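Local coordinates for intracellular serine protease (Bacillus licheniformis, PDB 4ZOQ), which probably cleaves lanthipeptide precursors at specific peptide bonds, acting as a serine endopeptidase of the subtilisin (S8) family, at residues A173-V178 with Y273-A278; L49-L54 with Q107-K112; F223-G228 with A279-G284; G87-G92 with T248-G253; D125-G130 with N160-H165. One frame throughout, in Å; residues are numbered along the deposited sequence.

Contact 1 of 5, residues A173-V178 with Y273-A278; sequences AGNKGV and YGTSLA
The hydroxyl of T275 lies between two groups of the A173-V178 loop and is used in both directions. It donates to N175 OD1, with OG1 and OD1 2.6 Å apart and the hydroxyl tilted modestly from the plane of the amide carbonyl, and it accepts from the backbone, G174 N standing 3.2 Å from T275 OG1. A chi1 of 54° brings this about, placing OG1 between the backbone N and the carbonyl carbon of T275 and leaving CG2 to rest against G174 O. The same carboxamide oxygen takes a second, weak bond, T275 N to N175 OD1 at 3.3 Å, while on the other side of the amide N175 ND2 lies 3.7 Å from G274 CA. A water accepts from S276 N at 3.0 Å and, weakly, from N175 ND2. Farther out, A173 O is held by N216 ND2 and S276 O by the hydroxyl of S137. GTS matches the subtilase serine signature, S276 being the predicted nucleophile, and N175 probably corresponds to the family's oxyanion-hole asparagine. With OD1 gripped by T275, the amide is fixed with ND2 turned toward the serine, an orientation consistent with N-H donation to a tetrahedral oxyanion.

Contact 2 of 5, residues L49-L54 with Q107-K112; sequences LIDSGL and QVLDEK
D51 and Q107 form a parallel beta bridge between two neighbouring strands of the central sheet of the subtilase alpha/beta fold, at the strand end where D51, the predicted charge-relay aspartate, meets H86 through OD1. The backbone oxygen of D51 takes two bonds: V108 N approaches it at 2.8 Å almost head-on to the carbonyl, whereas L109 N, 3.2 Å from D51 O, comes from above the carbonyl plane. Side chains then close the seam. On one face, I50 CG2 meets V108 CG2 at 3.5 Å; I50 directs this methyl away from its own backbone N (chi1 -59°), and the pair lies over helix 116-128, touching A122. Q107 turns to the face shared with D51. With CG trans to the backbone N (chi1 180°) and the chain extended, it runs along the backbone of S52 and G53, its CG 3.6 Å from G53 N. The approach depends on G53 having no side chain, since a CB there would collide with Q107 OE1. Replacing Q107 by an alanine would probably open a gap beside this turn and leave the S52-G53 peptide freer to shift. S52 has its hydroxyl engaged elsewhere, by D82 among others, and contributes carbon instead: S52 CB packs 4.0 Å from L109 CB, and the alpha carbon of S52 offers a CA-H...O contact to L109 O at 3.4 Å.

Contact 3 of 5, residues F223-G228 with A279-G284; sequences FTAPGG and APQVAG
Two flat groups of different kind, the phenyl ring of F223 and the carboxamide of Q281, serve this crossing of strand and helix in the core of the subtilase fold. V282 CG1 approaches the F223 ring obliquely, 4.4 Å from CD2. In the plane of the Q281 amide lies P226 O, which receives NE2 at 2.8 Å in a nearly straight bond (170°); seen from the proline carbonyl, however, the donor sits well above the plane. The other limb of the amide, OE1, lies 3.4 Å from P226 CG. Here helix 275-297, which carries the predicted nucleophile S276 in its first turn, packs against the outermost parallel strand 221-226. Segments 223-226 and 279-284 run nearly perpendicular, with axes 7.6 Å apart. Q281 reaches the strand end by an extended chain whose CG stands beside the backbone N (chi1 -69°). Buried as it is, the amide is satisfied at both ends: NE2 also donates to L277 O in the preceding turn of its own helix, and OE1 accepts from Q29 NE2. Between the polar clamp and the phenyl ring sits a small apolar step formed by A225, whose CB lies 4.0 Å from Q281 CB and 4.1 Å from V282 CG2.

Contact 4 of 5, residues G87-G92 with T248-G253; sequences GTQTAG and TTYPKG
T248, the first residue of its segment, presents its hydroxyl to the amide of Q89: NE2 donates to T248 OG1 at 3.1 Å, with the oxygen close to the amide plane, and T248 OG1 is bonded in turn to S270 O of the adjoining strand. T249 follows with chi1 46°, which swings OG1 onto the helix backbone. There it donates to T88 O at 2.9 Å, approaching from the face of that carbonyl opposite to the helical donor G92 N. T249 OG1 also rests 3.2 Å from G92 CA, a fit that a side chain at G92 would forbid. The T249 carbonyl receives a CA-H...O contact from Q89, its O 3.2 Å from Q89 CA, and a water links T249 N with Q89 O. The Y250 ring lies alongside Q89, whose CG is at its edge and in its plane; Q89 NE2 comes obliquely to Y250 CD1 at 3.7 Å, amide and ring planes 68° apart. P251 closes the row, its CD 4.0 Å from T88 CB. With an alanine in place of Q89, T248 OG1 would probably lose its amide donor and the Y250 ring a flanking group that limits its turning. Helix 86-97, which begins at the predicted catalytic histidine, is thus tied to strand 246-249 chiefly by polar bonds to two adjacent threonines.

Contact 5 of 5, residues D125-G130 with N160-H165; sequences DAVNDG and NYAAKH
V127 fits its two methyls between Y161, A162 and H165, joining the ends of two helices that pack side by side on the flank of the central sheet. Helix 116-128 belongs to the crossover from strand 102-110 to strand 133-136, and helix 146-164 leads into strand 168-172, so the contact is part of the beta-alpha-beta architecture of the subtilase fold, away from the catalytic residues.

The apolar contacts come first. With CG1 trans to the backbone N of V127 (chi1 174°), the methyls diverge: CG1 touches Y161 CE2 at 3.7 Å and H165 CB at 3.8 Å, while CG2 lies against A162, 3.8 Å from its CB.

The polar contact across the helices is at the outer edge. Y161 OH is modelled as donating to N128 OD1, but at 2.3 Å the pair is implausibly short and its detail doubtful; OD1 lies at the edge of the phenol ring, with the amide standing at 90° to the ring. N128 ND2 bonds to E60 of a neighbouring subunit, and Y161 packs on the same E60, so this edge meets the second chain of the assembly.

Helix endings form a third group. G130, at positive phi, completes a Schellman motif closing helix 116-128. In the partner helix, Y161 O accepts from H165 N and H165 ND1, reached from opposite faces of the carbonyl plane. H165 ND1 lies 3.0 Å from Y161 O, an oxygen in the imidazole plane; the same ND1 sits over one face of the Y161 ring, toward its rim.

Overall arrangement
Contacts 1, 2 and 4 gather the predicted charge-relay elements: contact 2 holds D51, contact 1 holds S276, and helix 86-97 of contact 4 starts at H86. Contacts 2 and 4, with centres 12 Å apart, are joined by probable hydrogen bonds between T90 OG1 and D51 OD2 and between G87 N and S52 OG, each 2.9 Å. Contacts 1 and 3 share helix 275-297, and G274 N lies 3.1 Å from G227 O. L277 of contact 1 packs on Q89 and T248 of contact 4, and P280 of contact 3 packs on T90. Contact 5 stands apart, its centre about 25 Å from that of contact 1, toward the second chain.

Contact 1 of 5, residues A173-V178 with Y273-A278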
# COMPACT_ATOMS: atom_id res chain seq x y z
N ALA B 173 -3.59 7.22 -2.72
CA ALA B 173 -4.83 7.93 -2.99
C ALA B 173 -5.22 7.85 -4.46
O ALA B 173 -6.36 8.07 -4.81
CB ALA B 173 -4.70 9.37 -2.56
N GLY B 174 -4.28 7.53 -5.32
CA GLY B 174 -4.58 7.41 -6.73
C GLY B 174 -4.05 8.56 -7.55
O GLY B 174 -3.86 9.67 -7.04
N ASN B 175 -3.83 8.28 -8.84
CA ASN B 175 -3.11 9.19 -9.72
C ASN B 175 -3.97 9.82 -10.83
O ASN B 175 -3.44 10.14 -11.92
CB ASN B 175 -1.90 8.50 -10.37
CG ASN B 175 -0.86 8.03 -9.36
OD1 ASN B 175 -1.03 8.19 -8.15
ND2 ASN B 175 0.28 7.56 -9.86
N LYS B 176 -5.27 9.99 -10.61
CA LYS B 176 -6.11 10.57 -11.68
C LYS B 176 -6.19 12.09 -11.67
O LYS B 176 -6.82 12.66 -12.53
CB LYS B 176 -7.54 10.03 -11.62
CG LYS B 176 -7.79 8.69 -12.28
CD LYS B 176 -9.30 8.49 -12.35
CE LYS B 176 -9.73 7.31 -13.23
NZ LYS B 176 -11.24 7.15 -13.19
N GLY B 177 -5.60 12.75 -10.68
CA GLY B 177 -5.62 14.19 -10.61
C GLY B 177 -7.03 14.73 -10.45
O GLY B 177 -7.29 15.88 -10.82
N VAL B 178 -7.93 13.92 -9.90
CA VAL B 178 -9.32 14.33 -9.68
C VAL B 178 -9.61 14.52 -8.18
O VAL B 178 -8.89 13.96 -7.32
CB VAL B 178 -10.34 13.29 -10.26
CG1 VAL B 178 -9.98 12.93 -11.69
CG2 VAL B 178 -10.35 12.02 -9.46
N TYR B 273 7.66 8.00 -10.22
CA TYR B 273 6.80 8.90 -9.45
C TYR B 273 5.47 8.21 -9.12
O TYR B 273 5.11 7.23 -9.76
CB TYR B 273 6.58 10.21 -10.23
CG TYR B 273 5.63 10.10 -11.41
CD1 TYR B 273 4.25 10.08 -11.23
CD2 TYR B 273 6.13 9.99 -12.71
CE1 TYR B 273 3.38 9.96 -12.33
CE2 TYR B 273 5.27 9.88 -13.82
CZ TYR B 273 3.89 9.86 -13.61
OH TYR B 273 3.03 9.77 -14.69
N GLY B 274 4.71 8.76 -8.18
CA GLY B 274 3.36 8.30 -7.92
C GLY B 274 2.97 8.17 -6.45
O GLY B 274 3.85 8.10 -5.53
N THR B 275 1.65 8.20 -6.21
CA THR B 275 1.11 7.98 -4.88
C THR B 275 1.49 6.57 -4.40
O THR B 275 1.58 6.30 -3.19
CB THR B 275 -0.44 8.15 -4.79
OG1 THR B 275 -1.08 7.31 -5.75
CG2 THR B 275 -0.88 9.60 -5.02
N SER B 276 1.74 5.66 -5.32
CA SER B 276 2.14 4.32 -4.90
C SER B 276 3.52 4.34 -4.25
O SER B 276 3.94 3.40 -3.60
CB SER B 276 2.15 3.36 -6.09
OG SER B 276 3.21 3.67 -6.98
N LEU B 277 4.22 5.45 -4.44
CA LEU B 277 5.53 5.66 -3.88
C LEU B 277 5.44 6.57 -2.65
O LEU B 277 6.38 6.65 -1.87
CB LEU B 277 6.45 6.27 -4.92
CG LEU B 277 6.59 5.42 -6.19
CD1 LEU B 277 7.52 6.10 -7.18
CD2 LEU B 277 7.04 3.97 -5.88
N ALA B 278 4.29 7.22 -2.47
CA ALA B 278 4.14 8.08 -1.31
C ALA B 278 3.67 7.28 -0.14
O ALA B 278 4.22 7.41 0.95
CB ALA B 278 3.18 9.23 -1.59
O HOH W 1 1.18 5.51 -8.23

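Contact 2 of 5, residues L49-L54 with Q107-K112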
# COMPACT_ATOMS: atom_id res chain seq x y z
N LEU B 49 3.45 -6.03 2.37
CA LEU B 49 3.51 -5.41 1.07
C LEU B 49 2.48 -6.03 0.13
O LEU B 49 2.77 -7.02 -0.53
CB LEU B 49 4.90 -5.60 0.48
CG LEU B 49 5.11 -4.88 -0.86
CD1 LEU B 49 5.56 -3.45 -0.62
CD2 LEU B 49 6.09 -5.64 -1.76
N ILE B 50 1.27 -5.47 0.07
CA ILE B 50 0.23 -6.02 -0.80
C ILE B 50 0.39 -5.40 -2.18
O ILE B 50 -0.11 -4.32 -2.46
CB ILE B 50 -1.19 -5.74 -0.27
CG1 ILE B 50 -1.34 -6.36 1.11
CG2 ILE B 50 -2.24 -6.29 -1.20
CD1 ILE B 50 -2.65 -6.25 1.67
N ASP B 51 1.06 -6.12 -3.07
CA ASP B 51 1.52 -5.50 -4.30
C ASP B 51 1.72 -6.59 -5.34
O ASP B 51 1.01 -7.60 -5.32
CB ASP B 51 2.82 -4.73 -4.05
CG ASP B 51 2.91 -3.42 -4.86
OD1 ASP B 51 2.90 -3.48 -6.12
OD2 ASP B 51 3.08 -2.36 -4.25
N SER B 52 2.67 -6.37 -6.24
CA SER B 52 2.91 -7.26 -7.39
C SER B 52 4.03 -8.28 -7.15
O SER B 52 4.65 -8.77 -8.10
CB SER B 52 3.23 -6.44 -8.64
OG SER B 52 4.53 -5.89 -8.56
N GLY B 53 4.30 -8.59 -5.89
CA GLY B 53 5.37 -9.52 -5.57
C GLY B 53 6.61 -8.77 -5.17
O GLY B 53 6.55 -7.60 -4.80
N LEU B 54 7.76 -9.40 -5.27
CA LEU B 54 8.96 -8.73 -4.80
C LEU B 54 10.18 -9.41 -5.35
O LEU B 54 10.27 -10.63 -5.40
CB LEU B 54 8.99 -8.70 -3.27
CG LEU B 54 10.15 -8.02 -2.53
CD1 LEU B 54 10.33 -6.59 -3.00
CD2 LEU B 54 9.87 -8.02 -1.07
N GLN B 107 1.57 -11.01 -2.84
CA GLN B 107 1.41 -10.77 -4.28
C GLN B 107 -0.02 -10.96 -4.75
O GLN B 107 -0.52 -12.08 -4.85
CB GLN B 107 2.36 -11.67 -5.08
CG GLN B 107 2.23 -11.45 -6.59
CD GLN B 107 3.38 -12.05 -7.37
OE1 GLN B 107 4.23 -12.73 -6.80
NE2 GLN B 107 3.45 -11.76 -8.65
N VAL B 108 -0.69 -9.85 -5.03
CA VAL B 108 -2.07 -9.90 -5.50
C VAL B 108 -2.23 -9.23 -6.86
O VAL B 108 -3.33 -9.15 -7.39
CB VAL B 108 -3.01 -9.23 -4.50
CG1 VAL B 108 -2.88 -9.90 -3.14
CG2 VAL B 108 -2.69 -7.75 -4.38
N LEU B 109 -1.12 -8.75 -7.41
CA LEU B 109 -1.11 -8.10 -8.71
C LEU B 109 -0.08 -8.75 -9.62
O LEU B 109 0.93 -9.31 -9.17
CB LEU B 109 -0.78 -6.60 -8.60
CG LEU B 109 -1.57 -5.69 -7.66
CD1 LEU B 109 -0.91 -4.32 -7.61
CD2 LEU B 109 -3.01 -5.58 -8.13
N ASP B 110 -0.40 -8.75 -10.91
CA ASP B 110 0.58 -8.99 -11.96
C ASP B 110 0.19 -8.13 -13.14
O ASP B 110 -0.55 -7.16 -12.97
CB ASP B 110 0.70 -10.48 -12.31
CG ASP B 110 -0.62 -11.11 -12.73
OD1 ASP B 110 -1.63 -10.40 -12.97
OD2 ASP B 110 -0.63 -12.35 -12.83
N GLU B 111 0.72 -8.45 -14.32
CA GLU B 111 0.40 -7.72 -15.54
C GLU B 111 -1.08 -7.36 -15.75
O GLU B 111 -1.41 -6.19 -15.97
CB GLU B 111 0.87 -8.54 -16.75
CG GLU B 111 0.02 -8.27 -17.99
CD GLU B 111 0.10 -9.36 -19.03
OE1 GLU B 111 0.77 -10.40 -18.77
OE2 GLU B 111 -0.58 -9.22 -20.07
N LYS B 112 -1.99 -8.33 -15.62
CA LYS B 112 -3.37 -8.12 -16.03
C LYS B 112 -4.08 -7.23 -15.01
O LYS B 112 -5.10 -6.59 -15.29
CB LYS B 112 -4.08 -9.47 -16.17
CG LYS B 112 -5.59 -9.50 -16.02
CD LYS B 112 -6.23 -9.38 -17.41
CE LYS B 112 -7.73 -9.33 -17.38
NZ LYS B 112 -8.17 -8.16 -16.57

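Contact 3 of 5, residues F223-G228 with A279-G284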
# COMPACT_ATOMS: atom_id res chain seq x y z
N PHE B 223 -2.65 12.12 4.62
CA PHE B 223 -1.27 12.53 4.59
C PHE B 223 -0.77 12.62 3.17
O PHE B 223 -1.38 12.13 2.22
CB PHE B 223 -0.36 11.57 5.34
CG PHE B 223 -0.66 11.44 6.78
CD1 PHE B 223 -0.31 12.44 7.68
CD2 PHE B 223 -1.25 10.27 7.27
CE1 PHE B 223 -0.56 12.30 9.01
CE2 PHE B 223 -1.50 10.11 8.61
CZ PHE B 223 -1.16 11.13 9.49
N THR B 224 0.40 13.19 3.07
CA THR B 224 1.11 13.35 1.84
C THR B 224 2.56 12.89 2.05
O THR B 224 3.06 12.85 3.18
CB THR B 224 0.93 14.83 1.41
OG1 THR B 224 -0.02 14.91 0.34
CG2 THR B 224 2.16 15.47 1.06
N ALA B 225 3.22 12.47 0.97
CA ALA B 225 4.65 12.18 1.03
C ALA B 225 5.30 12.48 -0.33
O ALA B 225 4.61 12.53 -1.35
CB ALA B 225 4.90 10.73 1.46
N PRO B 226 6.62 12.74 -0.33
CA PRO B 226 7.23 13.12 -1.61
C PRO B 226 7.32 11.98 -2.65
O PRO B 226 8.21 11.13 -2.60
CB PRO B 226 8.64 13.59 -1.19
CG PRO B 226 8.88 13.02 0.17
CD PRO B 226 7.53 12.95 0.81
N GLY B 227 6.37 11.97 -3.57
CA GLY B 227 6.35 11.02 -4.66
C GLY B 227 6.74 11.62 -6.02
O GLY B 227 6.69 10.92 -7.03
N GLY B 228 7.02 12.93 -6.08
CA GLY B 228 7.62 13.49 -7.27
C GLY B 228 6.73 13.54 -8.49
O GLY B 228 5.55 13.19 -8.43
N ALA B 279 2.65 6.44 -0.36
CA ALA B 279 2.08 5.65 0.72
C ALA B 279 3.11 4.82 1.52
O ALA B 279 3.05 4.82 2.76
CB ALA B 279 0.96 4.76 0.20
N PRO B 280 4.03 4.10 0.84
CA PRO B 280 5.00 3.31 1.61
C PRO B 280 6.00 4.14 2.44
O PRO B 280 6.54 3.61 3.43
CB PRO B 280 5.74 2.51 0.53
CG PRO B 280 5.47 3.21 -0.75
CD PRO B 280 4.11 3.80 -0.60
N GLN B 281 6.21 5.41 2.07
CA GLN B 281 7.06 6.28 2.86
C GLN B 281 6.41 6.52 4.22
O GLN B 281 7.09 6.58 5.23
CB GLN B 281 7.32 7.60 2.15
CG GLN B 281 8.20 7.45 0.94
CD GLN B 281 8.45 8.77 0.24
OE1 GLN B 281 8.93 9.73 0.87
NE2 GLN B 281 8.10 8.84 -1.05
N VAL B 282 5.10 6.67 4.23
CA VAL B 282 4.34 6.80 5.46
C VAL B 282 4.29 5.45 6.20
O VAL B 282 4.42 5.41 7.43
CB VAL B 282 2.89 7.31 5.16
CG1 VAL B 282 2.10 7.54 6.47
CG2 VAL B 282 2.96 8.58 4.34
N ALA B 283 4.09 4.36 5.47
CA ALA B 283 4.10 3.05 6.10
C ALA B 283 5.48 2.81 6.75
O ALA B 283 5.56 2.36 7.90
CB ALA B 283 3.77 1.97 5.10
N GLY B 284 6.55 3.16 6.01
CA GLY B 284 7.91 3.04 6.50
C GLY B 284 8.11 3.88 7.75
O GLY B 284 8.71 3.42 8.73

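Contact 4 of 5, residues G87-G92 with T248-G253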
# COMPACT_ATOMS: atom_id res chain seq x y z
N GLY B 87 5.90 -3.81 -7.07
CA GLY B 87 6.02 -4.11 -5.65
C GLY B 87 7.41 -3.83 -5.12
O GLY B 87 7.58 -3.47 -3.96
N THR B 88 8.41 -4.05 -5.97
CA THR B 88 9.81 -3.75 -5.67
C THR B 88 10.05 -2.26 -5.55
O THR B 88 10.85 -1.82 -4.73
CB THR B 88 10.74 -4.35 -6.73
OG1 THR B 88 10.55 -5.76 -6.74
CG2 THR B 88 12.19 -4.06 -6.42
N GLN B 89 9.39 -1.46 -6.38
CA GLN B 89 9.52 -0.02 -6.22
C GLN B 89 8.89 0.41 -4.88
O GLN B 89 9.49 1.17 -4.11
CB GLN B 89 8.88 0.71 -7.40
CG GLN B 89 9.52 0.34 -8.72
CD GLN B 89 8.91 1.08 -9.90
OE1 GLN B 89 7.78 0.82 -10.30
NE2 GLN B 89 9.66 2.04 -10.44
N THR B 90 7.70 -0.12 -4.58
CA THR B 90 7.02 0.19 -3.33
C THR B 90 7.88 -0.25 -2.13
O THR B 90 8.11 0.53 -1.19
CB THR B 90 5.64 -0.48 -3.29
OG1 THR B 90 4.89 -0.07 -4.44
CG2 THR B 90 4.89 -0.12 -2.03
N ALA B 91 8.42 -1.46 -2.19
CA ALA B 91 9.28 -1.98 -1.12
C ALA B 91 10.46 -1.06 -0.79
O ALA B 91 10.81 -0.86 0.38
CB ALA B 91 9.79 -3.37 -1.51
N GLY B 92 11.11 -0.52 -1.82
CA GLY B 92 12.24 0.35 -1.61
C GLY B 92 11.86 1.60 -0.83
O GLY B 92 12.67 2.09 -0.05
N THR B 248 13.81 4.73 -7.30
CA THR B 248 13.19 3.51 -6.79
C THR B 248 14.14 2.31 -6.94
O THR B 248 14.97 2.24 -7.87
CB THR B 248 11.90 3.17 -7.56
OG1 THR B 248 12.20 2.98 -8.96
CG2 THR B 248 10.90 4.29 -7.43
N THR B 249 13.99 1.35 -6.05
CA THR B 249 14.61 0.05 -6.29
C THR B 249 13.75 -0.64 -7.32
O THR B 249 12.52 -0.65 -7.25
CB THR B 249 14.74 -0.78 -5.01
OG1 THR B 249 13.49 -0.74 -4.31
CG2 THR B 249 15.81 -0.22 -4.10
N TYR B 250 14.43 -1.22 -8.30
CA TYR B 250 13.78 -1.85 -9.44
C TYR B 250 14.41 -3.24 -9.58
O TYR B 250 15.59 -3.40 -9.21
CB TYR B 250 13.98 -0.98 -10.68
CG TYR B 250 12.98 -1.22 -11.79
CD1 TYR B 250 11.62 -0.93 -11.61
CD2 TYR B 250 13.40 -1.67 -13.04
CE1 TYR B 250 10.70 -1.14 -12.63
CE2 TYR B 250 12.50 -1.88 -14.07
CZ TYR B 250 11.15 -1.61 -13.85
OH TYR B 250 10.27 -1.81 -14.87
N PRO B 251 13.62 -4.25 -10.00
CA PRO B 251 14.15 -5.63 -10.04
C PRO B 251 15.49 -5.69 -10.78
O PRO B 251 15.60 -5.25 -11.92
CB PRO B 251 13.06 -6.39 -10.78
CG PRO B 251 11.79 -5.63 -10.51
CD PRO B 251 12.23 -4.18 -10.48
N LYS B 252 16.51 -6.19 -10.10
CA LYS B 252 17.86 -6.04 -10.59
C LYS B 252 18.07 -6.76 -11.93
O LYS B 252 18.88 -6.33 -12.75
CB LYS B 252 18.86 -6.55 -9.55
CG LYS B 252 19.37 -7.93 -9.86
CD LYS B 252 20.02 -8.61 -8.67
CE LYS B 252 18.99 -9.19 -7.73
NZ LYS B 252 19.70 -9.74 -6.55
N GLY B 253 17.32 -7.82 -12.18
CA GLY B 253 17.49 -8.55 -13.42
C GLY B 253 16.57 -8.06 -14.51
O GLY B 253 16.41 -8.72 -15.53
O HOH W 2 11.95 2.41 -4.11

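Contact 5 of 5, residues D125-G130 with N160-H165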
# COMPACT_ATOMS: atom_id res chain seq x y z
N ASP B 125 -4.96 -12.09 6.05
CA ASP B 125 -3.81 -12.95 6.34
C ASP B 125 -2.71 -12.16 7.00
O ASP B 125 -2.15 -12.60 8.01
CB ASP B 125 -3.29 -13.62 5.06
CG ASP B 125 -4.21 -14.72 4.55
OD1 ASP B 125 -5.08 -15.18 5.33
OD2 ASP B 125 -4.08 -15.13 3.38
N ALA B 126 -2.42 -10.98 6.46
CA ALA B 126 -1.33 -10.14 6.96
C ALA B 126 -1.54 -9.80 8.44
O ALA B 126 -0.59 -9.81 9.24
CB ALA B 126 -1.19 -8.86 6.11
N VAL B 127 -2.80 -9.52 8.80
CA VAL B 127 -3.19 -9.28 10.19
C VAL B 127 -2.91 -10.51 11.05
O VAL B 127 -2.26 -10.42 12.11
CB VAL B 127 -4.69 -8.93 10.30
CG1 VAL B 127 -5.10 -8.83 11.74
CG2 VAL B 127 -4.98 -7.61 9.59
N ASN B 128 -3.41 -11.66 10.60
CA ASN B 128 -3.26 -12.92 11.35
C ASN B 128 -1.79 -13.37 11.47
O ASN B 128 -1.45 -14.11 12.39
CB ASN B 128 -4.10 -14.03 10.70
CG ASN B 128 -5.62 -13.79 10.82
OD1 ASN B 128 -6.09 -12.99 11.64
ND2 ASN B 128 -6.37 -14.48 9.98
N ASP B 129 -0.94 -12.89 10.56
CA ASP B 129 0.51 -13.21 10.54
C ASP B 129 1.38 -12.28 11.37
O ASP B 129 2.60 -12.30 11.25
CB ASP B 129 1.03 -13.19 9.10
CG ASP B 129 0.34 -14.21 8.22
OD1 ASP B 129 -0.20 -15.20 8.77
OD2 ASP B 129 0.31 -14.02 6.98
N GLY B 130 0.76 -11.43 12.16
CA GLY B 130 1.47 -10.58 13.09
C GLY B 130 2.09 -9.32 12.51
O GLY B 130 2.91 -8.71 13.19
N ASN B 160 -11.98 -3.08 8.98
CA ASN B 160 -12.38 -3.18 10.38
C ASN B 160 -11.55 -4.24 11.12
O ASN B 160 -11.12 -4.05 12.27
CB ASN B 160 -13.88 -3.53 10.45
CG ASN B 160 -14.80 -2.36 10.00
OD1 ASN B 160 -14.34 -1.26 9.66
ND2 ASN B 160 -16.09 -2.61 10.01
N TYR B 161 -11.27 -5.34 10.44
CA TYR B 161 -10.52 -6.42 11.06
C TYR B 161 -9.08 -6.01 11.40
O TYR B 161 -8.59 -6.29 12.49
CB TYR B 161 -10.55 -7.65 10.16
CG TYR B 161 -9.95 -8.88 10.76
CD1 TYR B 161 -10.58 -9.55 11.80
CD2 TYR B 161 -8.76 -9.39 10.26
CE1 TYR B 161 -10.02 -10.71 12.34
CE2 TYR B 161 -8.20 -10.54 10.77
CZ TYR B 161 -8.83 -11.20 11.81
OH TYR B 161 -8.23 -12.34 12.30
N ALA B 162 -8.43 -5.30 10.49
CA ALA B 162 -7.08 -4.80 10.74
C ALA B 162 -7.07 -3.81 11.92
O ALA B 162 -6.21 -3.89 12.80
CB ALA B 162 -6.51 -4.14 9.50
N ALA B 163 -8.04 -2.90 11.92
CA ALA B 163 -8.18 -1.87 12.95
C ALA B 163 -8.42 -2.50 14.32
O ALA B 163 -7.90 -2.04 15.35
CB ALA B 163 -9.31 -0.93 12.61
N LYS B 164 -9.22 -3.56 14.30
CA LYS B 164 -9.57 -4.25 15.52
C LYS B 164 -8.35 -4.86 16.17
O LYS B 164 -8.23 -4.87 17.40
CB LYS B 164 -10.58 -5.37 15.22
CG LYS B 164 -11.09 -6.02 16.48
CD LYS B 164 -11.90 -7.27 16.21
CE LYS B 164 -12.04 -8.07 17.52
NZ LYS B 164 -12.32 -9.52 17.28
N HIS B 165 -7.39 -5.25 15.33
CA HIS B 165 -6.17 -5.85 15.83
C HIS B 165 -5.00 -4.89 15.87
O HIS B 165 -3.84 -5.32 15.95
CB HIS B 165 -5.81 -7.08 15.00
CG HIS B 165 -6.72 -8.25 15.22
ND1 HIS B 165 -7.92 -8.40 14.55
CD2 HIS B 165 -6.63 -9.29 16.08
CE1 HIS B 165 -8.51 -9.51 14.96
NE2 HIS B 165 -7.75 -10.07 15.90